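Local coordinates for protein elongation factor G (Thermus thermophilus, PDB 2DY1) that binds GTP with a magnesium ion and, as a member of the elongation factor G family, probably works as a GTPase in the translocation step of protein synthesis, at residues 8-14 and 74-80; 65-69 and 330-334. One frame throughout, in Å; residues are numbered along the deposited sequence.

Contact 1 of 2, residues 8-14 and 74-80; sequences MIRTVAL and HRVFLLD
Strands 9-14 and 74-80 run parallel, their axes 14° apart and 4.7 Å at closest approach, and Ile9 pairs with Arg75, Arg10 with Val76 and so on to Leu14 with Asp80. They are neighbouring strands in the central sheet of the P-loop GTPase domain. Six backbone bonds join them, from Arg75 N to Met8 O (3.0 Å) through to Leu14 N to Leu79 O (2.8 Å). Val12, Val76, Leu14 and Leu78 fill the middle of the face that also bears Arg10 and Asp80, and there Val12 CG1 and Leu14 CB each lie 4.0 Å from Leu78 CD1; branched aliphatic residues suit this part, which helices 22-32 and 261-271 cover. On the other face Ile9 CG2 meets the edge of the Phe77 ring at CE1 (3.9 Å). At the N-terminal end of the pairing the bend in the Met8 chain (chi3 -72°) lays CE over the face of the His74 imidazole, 3.5 Å from its centroid, a CH-pi contact, while Met8 N makes a weak bond to ND1 at the ring's edge. Were His74 replaced by alanine, the Met8 methyl would probably lose the ring face it lies on, and Met8 N its weak acceptor. At the far end Asp80, whose carboxylate approaches the magnesium site, is hydrogen-bonded through OD2 to Thr49 and Thr23, and its OD1 lies 4.2 Å from Leu14 CD2.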
loop_
_atom_site.group_PDB
_atom_site.type_symbol
_atom_site.label_atom_id
_atom_site.label_comp_id
_atom_site.label_asym_id
_atom_site.label_seq_id
_atom_site.Cartn_x
_atom_site.Cartn_y
_atom_site.Cartn_z
ATOM N N MET A 8 24.373 -15.456 16.143
ATOM C CA MET A 8 24.003 -14.893 14.855
ATOM C C MET A 8 22.581 -14.363 14.942
ATOM O O MET A 8 21.755 -14.908 15.668
ATOM C CB MET A 8 24.063 -15.961 13.759
ATOM C CG MET A 8 25.392 -16.691 13.659
ATOM S SD MET A 8 25.442 -17.806 12.246
ATOM C CE MET A 8 24.352 -19.094 12.779
ATOM N N ILE A 9 22.313 -13.289 14.217
ATOM C CA ILE A 9 20.977 -12.702 14.201
ATOM C C ILE A 9 20.589 -12.456 12.751
ATOM O O ILE A 9 21.440 -12.129 11.929
ATOM C CB ILE A 9 20.945 -11.354 14.957
ATOM C CG1 ILE A 9 21.323 -11.590 16.424
ATOM C CG2 ILE A 9 19.526 -10.729 14.878
ATOM C CD1 ILE A 9 21.401 -10.330 17.231
ATOM N N ARG A 10 19.311 -12.666 12.424
ATOM C CA ARG A 10 18.792 -12.406 11.081
ATOM C C ARG A 10 17.454 -11.681 11.242
ATOM O O ARG A 10 16.732 -11.932 12.199
ATOM C CB ARG A 10 18.492 -13.698 10.312
ATOM C CG ARG A 10 19.640 -14.672 10.152
ATOM C CD ARG A 10 20.699 -14.129 9.230
ATOM N NE ARG A 10 21.756 -15.120 9.053
ATOM C CZ ARG A 10 22.880 -15.145 9.755
ATOM N NH1 ARG A 10 23.092 -14.235 10.693
ATOM N NH2 ARG A 10 23.811 -16.053 9.478
ATOM N N THR A 11 17.146 -10.773 10.326
ATOM C CA THR A 11 15.843 -10.100 10.311
ATOM C C THR A 11 15.275 -10.491 8.943
ATOM O O THR A 11 15.861 -10.179 7.901
ATOM C CB THR A 11 15.940 -8.575 10.383
ATOM O OG1 THR A 11 16.814 -8.205 11.462
ATOM C CG2 THR A 11 14.552 -7.989 10.678
ATOM N N VAL A 12 14.092 -11.094 8.949
ATOM C CA VAL A 12 13.515 -11.626 7.714
ATOM C C VAL A 12 12.039 -11.294 7.598
ATOM O O VAL A 12 11.306 -11.474 8.573
ATOM C CB VAL A 12 13.672 -13.185 7.711
ATOM C CG1 VAL A 12 13.065 -13.797 6.443
ATOM C CG2 VAL A 12 15.164 -13.571 7.833
ATOM N N ALA A 13 11.606 -10.814 6.424
ATOM C CA ALA A 13 10.172 -10.535 6.208
ATOM C C ALA A 13 9.601 -11.736 5.468
ATOM O O ALA A 13 10.153 -12.139 4.451
ATOM C CB ALA A 13 9.981 -9.302 5.357
ATOM N N LEU A 14 8.499 -12.279 5.979
ATOM C CA LEU A 14 7.834 -13.445 5.378
ATOM C C LEU A 14 6.654 -12.847 4.607
ATOM O O LEU A 14 5.697 -12.291 5.199
ATOM C CB LEU A 14 7.365 -14.381 6.494
ATOM C CG LEU A 14 6.459 -15.546 6.105
ATOM C CD1 LEU A 14 7.116 -16.412 5.031
ATOM C CD2 LEU A 14 6.216 -16.361 7.357
ATOM N N HIS A 74 20.865 -18.596 18.477
ATOM C CA HIS A 74 20.742 -17.687 17.331
ATOM C C HIS A 74 19.345 -17.069 17.363
ATOM O O HIS A 74 18.422 -17.649 17.927
ATOM C CB HIS A 74 20.903 -18.463 16.026
ATOM C CG HIS A 74 22.127 -19.319 15.985
ATOM N ND1 HIS A 74 23.400 -18.799 16.065
ATOM C CD2 HIS A 74 22.273 -20.662 15.904
ATOM C CE1 HIS A 74 24.279 -19.785 16.038
ATOM N NE2 HIS A 74 23.621 -20.927 15.941
ATOM N N ARG A 75 19.196 -15.896 16.762
ATOM C CA ARG A 75 17.911 -15.218 16.747
ATOM C C ARG A 75 17.483 -14.854 15.342
ATOM O O ARG A 75 18.279 -14.362 14.533
ATOM C CB ARG A 75 17.990 -13.936 17.585
ATOM C CG ARG A 75 18.122 -14.191 19.086
ATOM C CD ARG A 75 18.303 -12.874 19.821
ATOM N NE ARG A 75 18.153 -12.991 21.271
ATOM C CZ ARG A 75 19.005 -13.620 22.076
ATOM N NH1 ARG A 75 20.089 -14.205 21.582
ATOM N NH2 ARG A 75 18.768 -13.664 23.380
ATOM N N VAL A 76 16.229 -15.142 15.026
ATOM C CA VAL A 76 15.703 -14.741 13.740
ATOM C C VAL A 76 14.472 -13.925 14.049
ATOM O O VAL A 76 13.522 -14.445 14.633
ATOM C CB VAL A 76 15.325 -15.947 12.854
ATOM C CG1 VAL A 76 14.625 -15.463 11.591
ATOM C CG2 VAL A 76 16.596 -16.730 12.512
ATOM N N PHE A 77 14.511 -12.633 13.712
ATOM C CA PHE A 77 13.329 -11.798 13.936
ATOM C C PHE A 77 12.545 -11.919 12.652
ATOM O O PHE A 77 12.908 -11.327 11.640
ATOM C CB PHE A 77 13.737 -10.358 14.247
ATOM C CG PHE A 77 14.352 -10.209 15.613
ATOM C CD1 PHE A 77 15.698 -10.493 15.808
ATOM C CD2 PHE A 77 13.567 -9.889 16.722
ATOM C CE1 PHE A 77 16.267 -10.480 17.088
ATOM C CE2 PHE A 77 14.126 -9.871 18.008
ATOM C CZ PHE A 77 15.473 -10.171 18.192
ATOM N N LEU A 78 11.451 -12.684 12.715
ATOM C CA LEU A 78 10.622 -12.966 11.543
ATOM C C LEU A 78 9.406 -12.059 11.545
ATOM O O LEU A 78 8.682 -11.996 12.531
ATOM C CB LEU A 78 10.178 -14.439 11.572
ATOM C CG LEU A 78 9.420 -14.981 10.351
ATOM C CD1 LEU A 78 10.348 -14.996 9.124
ATOM C CD2 LEU A 78 8.915 -16.403 10.657
ATOM N N LEU A 79 9.196 -11.354 10.441
ATOM C CA LEU A 79 8.045 -10.447 10.341
ATOM C C LEU A 79 7.009 -11.140 9.453
ATOM O O LEU A 79 7.210 -11.273 8.251
ATOM C CB LEU A 79 8.482 -9.118 9.731
ATOM C CG LEU A 79 9.741 -8.540 10.402
ATOM C CD1 LEU A 79 10.097 -7.193 9.777
ATOM C CD2 LEU A 79 9.498 -8.366 11.901
ATOM N N ASP A 80 5.897 -11.570 10.067
ATOM C CA ASP A 80 4.827 -12.305 9.357
ATOM C C ASP A 80 3.903 -11.234 8.781
ATOM O O ASP A 80 3.085 -10.636 9.487
ATOM C CB ASP A 80 4.107 -13.232 10.364
ATOM C CG ASP A 80 2.942 -13.982 9.751
ATOM O OD1 ASP A 80 2.922 -14.100 8.517
ATOM O OD2 ASP A 80 2.055 -14.452 10.518
HETATM O O HOH W 1 21.699 -14.366 19.096
#

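Contact 2 of 2, residues 65-69 and 330-334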
loop_
_atom_site.group_PDB
_atom_site.type_symbol
_atom_site.label_atom_id
_atom_site.label_comp_id
_atom_site.label_asym_id
_atom_site.label_seq_id
_atom_site.Cartn_x
_atom_site.Cartn_y
_atom_site.Cartn_z
ATOM N N GLY A 65 2.902 -9.213 12.169
ATOM C CA GLY A 65 3.195 -9.685 13.516
ATOM C C GLY A 65 4.664 -10.069 13.603
ATOM O O GLY A 65 5.229 -10.625 12.675
ATOM N N VAL A 66 5.291 -9.745 14.728
ATOM C CA VAL A 66 6.694 -10.090 14.938
ATOM C C VAL A 66 6.797 -11.416 15.684
ATOM O O VAL A 66 6.070 -11.665 16.663
ATOM C CB VAL A 66 7.410 -8.984 15.758
ATOM C CG1 VAL A 66 8.886 -9.353 15.934
ATOM C CG2 VAL A 66 7.282 -7.637 15.036
ATOM N N ALA A 67 7.640 -12.305 15.174
ATOM C CA ALA A 67 7.914 -13.578 15.817
ATOM C C ALA A 67 9.419 -13.585 16.077
ATOM O O ALA A 67 10.209 -13.810 15.170
ATOM C CB ALA A 67 7.520 -14.746 14.899
ATOM N N PRO A 68 9.830 -13.300 17.313
ATOM C CA PRO A 68 11.256 -13.260 17.685
ATOM C C PRO A 68 11.771 -14.647 18.017
ATOM O O PRO A 68 11.810 -15.041 19.174
ATOM C CB PRO A 68 11.261 -12.306 18.881
ATOM C CG PRO A 68 9.946 -12.648 19.587
ATOM C CD PRO A 68 8.953 -12.944 18.454
ATOM N N LEU A 69 12.213 -15.370 16.997
ATOM C CA LEU A 69 12.650 -16.741 17.202
ATOM C C LEU A 69 14.036 -16.893 17.783
ATOM O O LEU A 69 14.963 -16.171 17.401
ATOM C CB LEU A 69 12.580 -17.505 15.873
ATOM C CG LEU A 69 11.237 -17.410 15.142
ATOM C CD1 LEU A 69 11.367 -18.025 13.729
ATOM C CD2 LEU A 69 10.152 -18.161 15.931
ATOM N N VAL A 330 11.066 -6.676 23.132
ATOM C CA VAL A 330 10.982 -7.327 21.828
ATOM C C VAL A 330 9.526 -7.770 21.745
ATOM O O VAL A 330 8.988 -8.349 22.689
ATOM C CB VAL A 330 11.888 -8.560 21.737
ATOM C CG1 VAL A 330 11.515 -9.370 20.524
ATOM C CG2 VAL A 330 13.372 -8.132 21.628
ATOM N N PRO A 331 8.869 -7.515 20.604
ATOM C CA PRO A 331 7.466 -7.907 20.451
ATOM C C PRO A 331 7.285 -9.330 19.943
ATOM O O PRO A 331 8.099 -9.845 19.180
ATOM C CB PRO A 331 6.929 -6.897 19.454
ATOM C CG PRO A 331 8.119 -6.588 18.595
ATOM C CD PRO A 331 9.321 -6.654 19.500
ATOM N N MET A 332 6.237 -9.980 20.442
ATOM C CA MET A 332 5.866 -11.322 19.984
ATOM C C MET A 332 4.376 -11.143 19.808
ATOM O O MET A 332 3.605 -11.250 20.770
ATOM C CB MET A 332 6.146 -12.410 21.018
ATOM C CG MET A 332 5.681 -13.781 20.542
ATOM S SD MET A 332 6.288 -15.130 21.582
ATOM C CE MET A 332 7.936 -15.198 21.095
ATOM N N GLY A 333 3.964 -10.872 18.581
ATOM C CA GLY A 333 2.551 -10.593 18.372
ATOM C C GLY A 333 2.219 -9.362 19.207
ATOM O O GLY A 333 2.951 -8.360 19.197
ATOM N N LYS A 334 1.121 -9.415 19.952
ATOM C CA LYS A 334 0.727 -8.277 20.763
ATOM C C LYS A 334 1.466 -8.125 22.086
ATOM O O LYS A 334 1.275 -7.116 22.774
ATOM C CB LYS A 334 -0.782 -8.340 21.043
ATOM C CG LYS A 334 -1.229 -9.302 22.145
ATOM C CD LYS A 334 -2.758 -9.337 22.175
ATOM C CE LYS A 334 -3.257 -10.250 23.276
ATOM N NZ LYS A 334 -4.757 -10.254 23.272
HETATM O O HOH W 2 4.160 -8.022 16.689
#
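Val66 O accepts the N-H of Gly333 N at 3.0 Å, in the carbonyl plane, and also receives a CA-H...O contact from Met332 CA. A second link runs beside it: one water, 2.8 Å from both Val66 N and Gly333 O, takes the N-H of the former and donates to the latter, so both backbone polar groups of Val66 are tied to Gly333. The short segments 65-69 and 330-332 cross at -110° and do not form a ladder; this is an interface between the GTP-binding domain, of whose sheet strand 65-71 is one edge, and domain 2, an all-beta domain that supplies strand 323-332. Gly333, with its positive phi, suits the turn that brings its N-H and C=O to Val66.

Around this polar pair the packing is aliphatic. CG1 of Val66 stands anti to the backbone N (chi1 -179°) and reaches Pro331 O, while Val66 CB meets Pro331 CG at 3.8 Å, the two side chains crossing obliquely. Pro68 is the centre of an inverse gamma turn, and its CB points toward 330-332, sitting against Val330 CG1 at 3.4 Å, tighter than usual for two carbons; its CG touches Met332 CE at 3.6 Å. The bend at chi3 (-74°) in Met332 brings that methyl to the ring; the Met332 and Pro68 side chains cross at about a right angle. The domains thus meet by apolar packing with one direct and one water-mediated backbone link, while Pro331 O is buried without a polar partner, a cost that the CH groups of Val66 CG1 and Pro68 CD probably offset only weakly.

Overall arrangement
Contacts 1 and 2 meet through the antiparallel pairing of neighbouring strands 65-71 and 74-80, with their centres 10 Å apart. Asp80 N probably bonds to Gly65 O (2.9 Å) and Leu69 N to Val76 O (2.9 Å), while Phe77 CE2 of contact 1 packs on Val330 CG1 of contact 2 at 3.7 Å. Contact 1 lies within the GTPase sheet, and contact 2 joins an outermost strand of that sheet to domain 2. Only the former reaches the nucleotide site closely: between nearest atoms, the Asp80 side chain is about 4 Å from the magnesium ion and about 5 Å from GTP, whereas Gly333 stands about 12 Å from the ion and about 14 Å from GTP.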